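Local structure of thiamine-biosynthesis protein ThiS (Geobacter metallireducens GS-15, 3CWI) at residues V37-E42 / D50-K55; E22-L27 / L44-F49; Y34-V37 / E42-E45. The protein probably serves as a ubiquitin-like sulfur carrier in thiamine biosynthesis, delivering sulfur for the thiazole ring as a thiocarboxylate at its C-terminus. All coordinates share one frame; numbering follows the deposited sequence.

Contact 1 (V37-E42 / D50-K55); sequences VELNGE and DATTVK
In this ubiquitin-like beta-grasp fold, L39 at the tip of the hairpin formed by strands 36-39 and 42-43 packs against T52, T53 and V54, where the chain enters strand 53-55 of a small second sheet. No hydrogen bond crosses between 37-42 and 50-55; the two are joined by mainly apolar contact centred on L39. Its CG stands anti to the backbone N (chi1 175°), which carries both methyls across toward the other segment. CD2 meets CG2 of T52 tip to tip at 3.5 Å and also lies 3.9 Å from the backbone O of T53. The second branch is looser: L39 CD1 approaches V54 CG2 at 4.3 Å. A forked leucine suits this place because its two methyls can reach different residues, T52 just before the strand and V54 within it. Threonine suits position 52 because its two branches do different work: the methyl faces the leucine while OG1 hydrogen-bonds to the carbonyl of A48, so the polar branch is paired within its own loop. V54 is buried and also touches V60 and L23, joining the leucine to the central sheet and helix 20-26. The hairpin itself closes through a type I' turn from L39 to E42, in which N40 and G41 both take positive phi angles that asparagine and glycine adopt readily. N40 OD1 also accepts a hydrogen bond from the backbone N of A59, tying the turn to the neighbouring strand. Two backbone bonds close the turn, L39 N to E42 O at 2.9 Å and E42 N to L39 O at 3.1 Å.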
ATOM      1  N   VAL A  37      -1.848  -2.711   5.661  1.00 18.96           N
ATOM      2  CA  VAL A  37      -0.961  -2.635   4.508  1.00 21.77           C
ATOM      3  C   VAL A  37       0.360  -3.352   4.719  1.00 19.00           C
ATOM      4  O   VAL A  37       1.023  -3.157   5.732  1.00 17.31           O
ATOM      5  CB  VAL A  37      -0.656  -1.168   4.134  1.00 21.57           C
ATOM      6  CG1 VAL A  37       0.248  -1.125   2.900  1.00 21.36           C
ATOM      7  CG2 VAL A  37      -1.956  -0.416   3.863  1.00 20.30           C
ATOM      8  N   GLU A  38       0.732  -4.189   3.755  1.00 19.48           N
ATOM      9  CA  GLU A  38       2.000  -4.906   3.810  1.00 15.28           C
ATOM     10  C   GLU A  38       2.876  -4.407   2.674  1.00 20.16           C
ATOM     11  O   GLU A  38       2.415  -4.259   1.543  1.00 17.35           O
ATOM     12  CB  GLU A  38       1.797  -6.419   3.676  1.00 22.34           C
ATOM     13  CG  GLU A  38       1.533  -7.132   4.996  1.00 48.05           C
ATOM     14  CD  GLU A  38       1.571  -8.647   4.868  1.00 53.76           C
ATOM     15  OE1 GLU A  38       2.601  -9.182   4.394  1.00 50.93           O
ATOM     16  OE2 GLU A  38       0.575  -9.301   5.246  1.00 59.07           O
ATOM     17  N   LEU A  39       4.136  -4.123   2.993  1.00 18.07           N
ATOM     18  CA  LEU A  39       5.095  -3.644   2.008  1.00 23.40           C
ATOM     19  C   LEU A  39       6.287  -4.588   2.046  1.00 23.41           C
ATOM     20  O   LEU A  39       6.952  -4.725   3.075  1.00 20.08           O
ATOM     21  CB  LEU A  39       5.539  -2.215   2.340  1.00 20.23           C
ATOM     22  CG  LEU A  39       6.644  -1.631   1.460  1.00 22.51           C
ATOM     23  CD1 LEU A  39       6.228  -1.695  -0.019  1.00 20.57           C
ATOM     24  CD2 LEU A  39       6.910  -0.194   1.873  1.00 20.87           C
ATOM     25  N   ASN A  40       6.539  -5.245   0.920  1.00 20.41           N
ATOM     26  CA  ASN A  40       7.632  -6.204   0.793  1.00 22.58           C
ATOM     27  C   ASN A  40       7.610  -7.263   1.902  1.00 24.27           C
ATOM     28  O   ASN A  40       8.647  -7.614   2.474  1.00 27.16           O
ATOM     29  CB  ASN A  40       8.983  -5.473   0.752  1.00 23.11           C
ATOM     30  CG  ASN A  40       9.119  -4.580  -0.480  1.00 25.27           C
ATOM     31  OD1 ASN A  40       8.508  -4.848  -1.517  1.00 15.56           O
ATOM     32  ND2 ASN A  40       9.936  -3.534  -0.378  1.00 21.93           N
ATOM     33  N   GLY A  41       6.410  -7.758   2.196  1.00 26.12           N
ATOM     34  CA  GLY A  41       6.232  -8.805   3.189  1.00 30.94           C
ATOM     35  C   GLY A  41       6.233  -8.400   4.644  1.00 34.00           C
ATOM     36  O   GLY A  41       6.302  -9.253   5.534  1.00 33.27           O
ATOM     37  N   GLU A  42       6.152  -7.104   4.901  1.00 25.86           N
ATOM     38  CA  GLU A  42       6.146  -6.625   6.271  1.00 28.11           C
ATOM     39  C   GLU A  42       4.921  -5.765   6.526  1.00 24.74           C
ATOM     40  O   GLU A  42       4.608  -4.869   5.741  1.00 22.31           O
ATOM     41  CB  GLU A  42       7.414  -5.828   6.529  1.00 27.98           C
ATOM     42  CG  GLU A  42       7.426  -5.093   7.835  1.00 41.76           C
ATOM     43  CD  GLU A  42       8.750  -4.410   8.067  1.00 53.11           C
ATOM     44  OE1 GLU A  42       9.287  -3.829   7.097  1.00 54.15           O
ATOM     45  OE2 GLU A  42       9.246  -4.446   9.212  1.00 55.11           O
ATOM     46  N   ASP A  50       2.783   8.203   6.215  1.00 22.77           N
ATOM     47  CA  ASP A  50       3.281   9.382   5.512  1.00 28.80           C
ATOM     48  C   ASP A  50       4.769   9.304   5.187  1.00 24.30           C
ATOM     49  O   ASP A  50       5.224   9.897   4.204  1.00 28.82           O
ATOM     50  CB  ASP A  50       3.030  10.665   6.313  1.00 31.15           C
ATOM     51  CG  ASP A  50       1.560  10.993   6.457  1.00 39.15           C
ATOM     52  OD1 ASP A  50       0.798  10.823   5.478  1.00 36.95           O
ATOM     53  OD2 ASP A  50       1.164  11.438   7.557  1.00 38.24           O
ATOM     54  N   ALA A  51       5.525   8.581   6.009  1.00 15.60           N
ATOM     55  CA  ALA A  51       6.971   8.462   5.813  1.00 27.59           C
ATOM     56  C   ALA A  51       7.417   7.256   4.985  1.00 20.42           C
ATOM     57  O   ALA A  51       8.455   7.299   4.322  1.00 23.02           O
ATOM     58  CB  ALA A  51       7.670   8.438   7.167  1.00 27.36           C
ATOM     59  N   THR A  52       6.631   6.191   5.027  1.00 20.71           N
ATOM     60  CA  THR A  52       6.952   4.979   4.295  1.00 22.31           C
ATOM     61  C   THR A  52       6.751   5.203   2.803  1.00 21.37           C
ATOM     62  O   THR A  52       5.688   5.649   2.362  1.00 19.23           O
ATOM     63  CB  THR A  52       6.077   3.813   4.787  1.00 21.31           C
ATOM     64  OG1 THR A  52       6.214   3.694   6.208  1.00 22.10           O
ATOM     65  CG2 THR A  52       6.503   2.507   4.137  1.00 19.73           C
ATOM     66  N   THR A  53       7.772   4.881   2.021  1.00 16.25           N
ATOM     67  CA  THR A  53       7.699   5.096   0.586  1.00 23.06           C
ATOM     68  C   THR A  53       7.741   3.822  -0.251  1.00 21.25           C
ATOM     69  O   THR A  53       8.479   2.884   0.049  1.00 19.71           O
ATOM     70  CB  THR A  53       8.842   6.018   0.134  1.00 30.39           C
ATOM     71  OG1 THR A  53       8.966   7.104   1.064  1.00 36.34           O
ATOM     72  CG2 THR A  53       8.547   6.582  -1.243  1.00 34.63           C
ATOM     73  N   VAL A  54       6.937   3.815  -1.306  1.00 19.99           N
ATOM     74  CA  VAL A  54       6.863   2.693  -2.227  1.00 19.11           C
ATOM     75  C   VAL A  54       7.571   3.112  -3.500  1.00 19.68           C
ATOM     76  O   VAL A  54       7.258   4.153  -4.073  1.00 25.12           O
ATOM     77  CB  VAL A  54       5.399   2.338  -2.547  1.00 27.27           C
ATOM     78  CG1 VAL A  54       5.351   1.110  -3.441  1.00 28.60           C
ATOM     79  CG2 VAL A  54       4.630   2.094  -1.251  1.00 23.74           C
ATOM     80  N   LYS A  55       8.537   2.309  -3.939  1.00 21.08           N
ATOM     81  CA  LYS A  55       9.291   2.635  -5.148  1.00 23.18           C
ATOM     82  C   LYS A  55       9.129   1.566  -6.223  1.00 27.77           C
ATOM     83  O   LYS A  55       8.494   0.537  -5.998  1.00 17.73           O
ATOM     84  CB  LYS A  55      10.772   2.805  -4.795  1.00 25.46           C
ATOM     85  CG  LYS A  55      11.016   3.823  -3.684  1.00 33.13           C
ATOM     86  CD  LYS A  55      12.493   3.927  -3.321  1.00 41.39           C
ATOM     87  CE  LYS A  55      12.716   4.927  -2.190  1.00 36.77           C
ATOM     88  NZ  LYS A  55      14.152   5.054  -1.840  1.00 38.58           N
TER

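Contact 2 (E22-L27 / L44-F49); sequences ELLSAL and LEREAF
L24 and F49 cross at about a right angle, the leucine reaching out from helix 20-26 and the phenylalanine coming from the loop after strand 42-43; both are large apolar residues suited to a buried place. One methyl makes the contact: L24 CD2 lies 3.6 Å from F49 CE2 and 3.7 Å from F49 CD2, an oblique approach to that side of the ring. In L24, CG sits beside the backbone N (chi1 -87°), an orientation that sends the branched end off the helix toward the ring. The ring is also covered from within its own segment. R46 CA rests 3.4 Å above the ring plane, over its centre, and the arginine chain folds back so that F49 CE2 lies over one face of the guanidinium, offset toward its rim. Arginine suits this border position: its long chain covers apolar surface, while NH1 makes a weak hydrogen bond to the backbone O of V35. R46 NH2 also comes within 4.4 Å of L24 CD2, at the margin of the contact. The leucine and phenylalanine belong to the buried layer between helix 20-26 and the main sheet: both touch V37 of strand 36-39, L24 reaches F62 of strand 59-63, and F49 packs on V20 and T21 of the helix.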
ATOM      1  N   GLU A  22      -0.451   8.492   0.174  1.00 20.23           N
ATOM      2  CA  GLU A  22      -0.833   8.887  -1.175  1.00 16.48           C
ATOM      3  C   GLU A  22      -1.319   7.677  -1.972  1.00 19.72           C
ATOM      4  O   GLU A  22      -2.257   7.785  -2.763  1.00 17.02           O
ATOM      5  CB  GLU A  22       0.349   9.534  -1.901  1.00 20.61           C
ATOM      6  CG  GLU A  22       0.861  10.807  -1.241  1.00 27.72           C
ATOM      7  CD  GLU A  22       2.151  11.287  -1.875  1.00 38.77           C
ATOM      8  OE1 GLU A  22       3.085  10.463  -2.005  1.00 31.90           O
ATOM      9  OE2 GLU A  22       2.242  12.482  -2.229  1.00 42.00           O
ATOM     10  N   LEU A  23      -0.687   6.525  -1.748  1.00 15.24           N
ATOM     11  CA  LEU A  23      -1.045   5.290  -2.451  1.00 14.64           C
ATOM     12  C   LEU A  23      -2.473   4.853  -2.149  1.00 17.75           C
ATOM     13  O   LEU A  23      -3.238   4.523  -3.054  1.00 18.50           O
ATOM     14  CB  LEU A  23      -0.087   4.158  -2.052  1.00 20.39           C
ATOM     15  CG  LEU A  23       0.315   3.120  -3.095  1.00 23.49           C
ATOM     16  CD1 LEU A  23       0.864   1.906  -2.377  1.00 20.30           C
ATOM     17  CD2 LEU A  23      -0.855   2.732  -3.969  1.00 36.09           C
ATOM     18  N   LEU A  24      -2.811   4.828  -0.864  1.00 19.75           N
ATOM     19  CA  LEU A  24      -4.142   4.421  -0.428  1.00 26.34           C
ATOM     20  C   LEU A  24      -5.202   5.288  -1.076  1.00 24.42           C
ATOM     21  O   LEU A  24      -6.195   4.787  -1.609  1.00 22.88           O
ATOM     22  CB  LEU A  24      -4.259   4.539   1.091  1.00 32.90           C
ATOM     23  CG  LEU A  24      -3.818   3.361   1.963  1.00 34.13           C
ATOM     24  CD1 LEU A  24      -2.530   2.745   1.437  1.00 47.09           C
ATOM     25  CD2 LEU A  24      -3.641   3.867   3.386  1.00 20.78           C
ATOM     26  N   SER A  25      -4.982   6.596  -1.027  1.00 24.77           N
ATOM     27  CA  SER A  25      -5.918   7.541  -1.608  1.00 26.74           C
ATOM     28  C   SER A  25      -6.004   7.396  -3.122  1.00 23.57           C
ATOM     29  O   SER A  25      -7.096   7.269  -3.681  1.00 36.16           O
ATOM     30  CB  SER A  25      -5.517   8.971  -1.242  1.00 27.75           C
ATOM     31  OG  SER A  25      -6.422   9.896  -1.818  1.00 43.79           O
ATOM     32  N   ALA A  26      -4.860   7.406  -3.794  1.00 23.42           N
ATOM     33  CA  ALA A  26      -4.861   7.282  -5.248  1.00 26.78           C
ATOM     34  C   ALA A  26      -5.614   6.025  -5.696  1.00 31.02           C
ATOM     35  O   ALA A  26      -6.491   6.100  -6.554  1.00 25.58           O
ATOM     36  CB  ALA A  26      -3.434   7.253  -5.772  1.00 21.28           C
ATOM     37  N   LEU A  27      -5.264   4.877  -5.118  1.00 28.09           N
ATOM     38  CA  LEU A  27      -5.925   3.621  -5.464  1.00 32.60           C
ATOM     39  C   LEU A  27      -7.315   3.556  -4.847  1.00 34.06           C
ATOM     40  O   LEU A  27      -8.048   2.580  -5.040  1.00 43.85           O
ATOM     41  CB  LEU A  27      -5.107   2.420  -4.972  1.00 26.54           C
ATOM     42  CG  LEU A  27      -3.795   2.100  -5.679  1.00 24.35           C
ATOM     43  CD1 LEU A  27      -3.224   0.793  -5.142  1.00 31.18           C
ATOM     44  CD2 LEU A  27      -4.048   1.986  -7.171  1.00 35.22           C
ATOM     45  N   LEU A  44       2.871  -2.889   7.912  1.00 18.56           N
ATOM     46  CA  LEU A  44       3.209  -1.509   8.258  1.00 26.02           C
ATOM     47  C   LEU A  44       2.333  -0.925   9.354  1.00 24.90           C
ATOM     48  O   LEU A  44       1.205  -1.363   9.562  1.00 20.24           O
ATOM     49  CB  LEU A  44       3.074  -0.624   7.016  1.00 24.96           C
ATOM     50  CG  LEU A  44       4.184  -0.561   5.967  1.00 25.72           C
ATOM     51  CD1 LEU A  44       4.797  -1.919   5.719  1.00 41.80           C
ATOM     52  CD2 LEU A  44       3.595   0.015   4.687  1.00 27.07           C
ATOM     53  N   GLU A  45       2.860   0.076  10.052  1.00 27.23           N
ATOM     54  CA  GLU A  45       2.096   0.755  11.093  1.00 25.95           C
ATOM     55  C   GLU A  45       1.495   2.006  10.469  1.00 28.74           C
ATOM     56  O   GLU A  45       2.200   2.804   9.846  1.00 23.83           O
ATOM     57  CB  GLU A  45       2.999   1.136  12.264  1.00 30.08           C
ATOM     58  CG  GLU A  45       3.417  -0.061  13.088  1.00 48.45           C
ATOM     59  CD  GLU A  45       4.263   0.313  14.286  1.00 64.16           C
ATOM     60  OE1 GLU A  45       4.453  -0.563  15.162  1.00 68.70           O
ATOM     61  OE2 GLU A  45       4.743   1.469  14.353  1.00 63.62           O
ATOM     62  N   ARG A  46       0.187   2.164  10.634  1.00 26.28           N
ATOM     63  CA  ARG A  46      -0.534   3.299  10.081  1.00 32.74           C
ATOM     64  C   ARG A  46       0.106   4.643  10.431  1.00 30.93           C
ATOM     65  O   ARG A  46      -0.008   5.606   9.676  1.00 27.39           O
ATOM     66  CB  ARG A  46      -1.988   3.256  10.566  1.00 33.75           C
ATOM     67  CG  ARG A  46      -2.868   4.414  10.109  1.00 40.43           C
ATOM     68  CD  ARG A  46      -4.336   4.114  10.391  1.00 41.90           C
ATOM     69  NE  ARG A  46      -4.809   3.007   9.564  1.00 49.27           N
ATOM     70  CZ  ARG A  46      -5.007   3.092   8.252  1.00 49.92           C
ATOM     71  NH1 ARG A  46      -5.431   2.033   7.573  1.00 44.82           N
ATOM     72  NH2 ARG A  46      -4.799   4.242   7.621  1.00 45.70           N
ATOM     73  N   GLU A  47       0.789   4.695  11.569  1.00 29.74           N
ATOM     74  CA  GLU A  47       1.436   5.920  12.040  1.00 33.90           C
ATOM     75  C   GLU A  47       2.568   6.377  11.116  1.00 33.96           C
ATOM     76  O   GLU A  47       2.899   7.565  11.060  1.00 32.17           O
ATOM     77  CB  GLU A  47       1.999   5.694  13.445  1.00 42.61           C
ATOM     78  CG  GLU A  47       2.220   6.958  14.255  1.00 53.96           C
ATOM     79  CD  GLU A  47       0.917   7.572  14.735  1.00 67.88           C
ATOM     80  OE1 GLU A  47       0.962   8.643  15.377  1.00 70.79           O
ATOM     81  OE2 GLU A  47      -0.153   6.980  14.472  1.00 72.06           O
ATOM     82  N   ALA A  48       3.157   5.432  10.392  1.00 26.39           N
ATOM     83  CA  ALA A  48       4.267   5.739   9.499  1.00 31.67           C
ATOM     84  C   ALA A  48       3.889   5.774   8.015  1.00 25.41           C
ATOM     85  O   ALA A  48       4.766   5.771   7.147  1.00 25.16           O
ATOM     86  CB  ALA A  48       5.387   4.728   9.716  1.00 24.01           C
ATOM     87  N   PHE A  49       2.596   5.809   7.724  1.00 23.73           N
ATOM     88  CA  PHE A  49       2.137   5.841   6.342  1.00 25.13           C
ATOM     89  C   PHE A  49       2.664   7.047   5.564  1.00 24.45           C
ATOM     90  O   PHE A  49       2.975   6.930   4.379  1.00 20.50           O
ATOM     91  CB  PHE A  49       0.605   5.817   6.291  1.00 26.20           C
ATOM     92  CG  PHE A  49       0.004   4.444   6.451  1.00 25.49           C
ATOM     93  CD1 PHE A  49       0.787   3.359   6.828  1.00 23.95           C
ATOM     94  CD2 PHE A  49      -1.355   4.240   6.229  1.00 23.19           C
ATOM     95  CE1 PHE A  49       0.226   2.089   6.989  1.00 20.80           C
ATOM     96  CE2 PHE A  49      -1.929   2.975   6.387  1.00 25.15           C
ATOM     97  CZ  PHE A  49      -1.131   1.901   6.767  1.00 19.78           C
TER

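Contact 3 (Y34-V37 / E42-E45); sequences YVTV and EVLE
V37 and L44 face each other across the beta hairpin of strands 36-39 and 42-43, the latter forming one edge of the main sheet of the beta-grasp fold. Direct backbone bonding between 34-37 and 42-45 consists of one hydrogen bond, L44 N to V37 O at 2.9 Å. It is nearly straight at the hydrogen (167°), and the donor sits almost along the C=O axis of V37. In an antiparallel ladder this hydrogen-bonded pair would be closed by a second bond running the other way, but here the strands have begun to diverge. A water takes its place: it accepts from V37 N at 2.8 Å and donates to L44 O at the same distance. Water mediation thus keeps both backbone groups paired where the two chains part.

The apolar contacts fall on the two faces of the hairpin. Toward helix 20-26, V37 and L44 cross obliquely, with V37 CG1 4.0 Å from L44 CD2; the leucine continues onto V20. Branched aliphatic residues suit this inner face, where they fill the layer beneath the helix. On the opposite face T36 meets V43, a beta-branched pair suited to extended strands and to a more exposed surface. T36 also touches F65 there. The methyl branch of the threonine makes the contact: OG1 stands beside the backbone N (chi1 -64°), which leaves the methyl on the far side from N, turned to the valine, and T36 CG2 lies 3.8 Å from V43 CG1.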
ATOM      1  N   TYR A  34      -9.730   1.123   8.143  1.00 49.68           N
ATOM      2  CA  TYR A  34      -9.409  -0.130   8.796  1.00 51.13           C
ATOM      3  C   TYR A  34      -8.974  -1.220   7.814  1.00 50.67           C
ATOM      4  O   TYR A  34      -9.634  -2.251   7.654  1.00 57.49           O
ATOM      5  CB  TYR A  34     -10.589  -0.588   9.663  1.00 59.80           C
ATOM      6  CG  TYR A  34     -10.603   0.058  11.042  1.00 66.68           C
ATOM      7  CD1 TYR A  34     -10.613   1.449  11.186  1.00 66.32           C
ATOM      8  CD2 TYR A  34     -10.558  -0.723  12.203  1.00 70.34           C
ATOM      9  CE1 TYR A  34     -10.571   2.050  12.451  1.00 70.10           C
ATOM     10  CE2 TYR A  34     -10.521  -0.132  13.477  1.00 72.07           C
ATOM     11  CZ  TYR A  34     -10.524   1.249  13.593  1.00 72.37           C
ATOM     12  OH  TYR A  34     -10.476   1.838  14.841  1.00 66.65           O
ATOM     13  N   VAL A  35      -7.857  -0.956   7.142  1.00 37.50           N
ATOM     14  CA  VAL A  35      -7.256  -1.889   6.193  1.00 31.05           C
ATOM     15  C   VAL A  35      -5.812  -2.040   6.660  1.00 23.68           C
ATOM     16  O   VAL A  35      -5.249  -1.111   7.237  1.00 27.35           O
ATOM     17  CB  VAL A  35      -7.272  -1.334   4.740  1.00 32.85           C
ATOM     18  CG1 VAL A  35      -6.498  -0.027   4.657  1.00 30.87           C
ATOM     19  CG2 VAL A  35      -6.678  -2.360   3.782  1.00 25.71           C
ATOM     20  N   THR A  36      -5.219  -3.209   6.444  1.00 23.64           N
ATOM     21  CA  THR A  36      -3.836  -3.436   6.845  1.00 26.20           C
ATOM     22  C   THR A  36      -2.967  -3.423   5.598  1.00 25.02           C
ATOM     23  O   THR A  36      -3.300  -4.055   4.590  1.00 20.81           O
ATOM     24  CB  THR A  36      -3.652  -4.804   7.542  1.00 27.72           C
ATOM     25  OG1 THR A  36      -4.390  -4.827   8.771  1.00 30.36           O
ATOM     26  CG2 THR A  36      -2.177  -5.063   7.827  1.00 21.51           C
ATOM     27  N   VAL A  37      -1.848  -2.711   5.661  1.00 18.96           N
ATOM     28  CA  VAL A  37      -0.961  -2.635   4.508  1.00 21.77           C
ATOM     29  C   VAL A  37       0.360  -3.352   4.719  1.00 19.00           C
ATOM     30  O   VAL A  37       1.023  -3.157   5.732  1.00 17.31           O
ATOM     31  CB  VAL A  37      -0.656  -1.168   4.134  1.00 21.57           C
ATOM     32  CG1 VAL A  37       0.248  -1.125   2.900  1.00 21.36           C
ATOM     33  CG2 VAL A  37      -1.956  -0.416   3.863  1.00 20.30           C
ATOM     34  N   GLU A  42       6.152  -7.104   4.901  1.00 25.86           N
ATOM     35  CA  GLU A  42       6.146  -6.625   6.271  1.00 28.11           C
ATOM     36  C   GLU A  42       4.921  -5.765   6.526  1.00 24.74           C
ATOM     37  O   GLU A  42       4.608  -4.869   5.741  1.00 22.31           O
ATOM     38  CB  GLU A  42       7.414  -5.828   6.529  1.00 27.98           C
ATOM     39  CG  GLU A  42       7.426  -5.093   7.835  1.00 41.76           C
ATOM     40  CD  GLU A  42       8.750  -4.410   8.067  1.00 53.11           C
ATOM     41  OE1 GLU A  42       9.287  -3.829   7.097  1.00 54.15           O
ATOM     42  OE2 GLU A  42       9.246  -4.446   9.212  1.00 55.11           O
ATOM     43  N   VAL A  43       4.218  -6.059   7.612  1.00 22.57           N
ATOM     44  CA  VAL A  43       3.040  -5.298   7.971  1.00 22.40           C
ATOM     45  C   VAL A  43       3.494  -3.927   8.455  1.00 26.08           C
ATOM     46  O   VAL A  43       4.395  -3.812   9.291  1.00 26.75           O
ATOM     47  CB  VAL A  43       2.229  -5.998   9.087  1.00 18.84           C
ATOM     48  CG1 VAL A  43       1.138  -5.074   9.596  1.00 25.92           C
ATOM     49  CG2 VAL A  43       1.616  -7.290   8.556  1.00 20.32           C
ATOM     50  N   LEU A  44       2.871  -2.889   7.912  1.00 18.56           N
ATOM     51  CA  LEU A  44       3.209  -1.509   8.258  1.00 26.02           C
ATOM     52  C   LEU A  44       2.333  -0.925   9.354  1.00 24.90           C
ATOM     53  O   LEU A  44       1.205  -1.363   9.562  1.00 20.24           O
ATOM     54  CB  LEU A  44       3.074  -0.624   7.016  1.00 24.96           C
ATOM     55  CG  LEU A  44       4.184  -0.561   5.967  1.00 25.72           C
ATOM     56  CD1 LEU A  44       4.797  -1.919   5.719  1.00 41.80           C
ATOM     57  CD2 LEU A  44       3.595   0.015   4.687  1.00 27.07           C
ATOM     58  N   GLU A  45       2.860   0.076  10.052  1.00 27.23           N
ATOM     59  CA  GLU A  45       2.096   0.755  11.093  1.00 25.95           C
ATOM     60  C   GLU A  45       1.495   2.006  10.469  1.00 28.74           C
ATOM     61  O   GLU A  45       2.200   2.804   9.846  1.00 23.83           O
ATOM     62  CB  GLU A  45       2.999   1.136  12.264  1.00 30.08           C
ATOM     63  CG  GLU A  45       3.417  -0.061  13.088  1.00 48.45           C
ATOM     64  CD  GLU A  45       4.263   0.313  14.286  1.00 64.16           C
ATOM     65  OE1 GLU A  45       4.453  -0.563  15.162  1.00 68.70           O
ATOM     66  OE2 GLU A  45       4.743   1.469  14.353  1.00 63.62           O
TER
HETATM   67  O   HOH W   1      -1.151  -1.386   8.025  1.00 24.80           O

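Overall arrangement
Following the chain from the N terminus, helix 20-26 comes first, and contact 2 closes the longest of the three loops by bringing 44-49 back to it. Contact 3 falls within that loop and closes the short hairpin; its second segment overlaps that of contact 2 at L44 and E45. Contact 1 starts from V37, shared with contact 3, and runs on to 50-55, so it crosses contact 2. The three meet round one side chain, L44, which lies against both L39 and T52. Together they tie the helix, the edge hairpin of the main sheet and the small second sheet round one apolar interior.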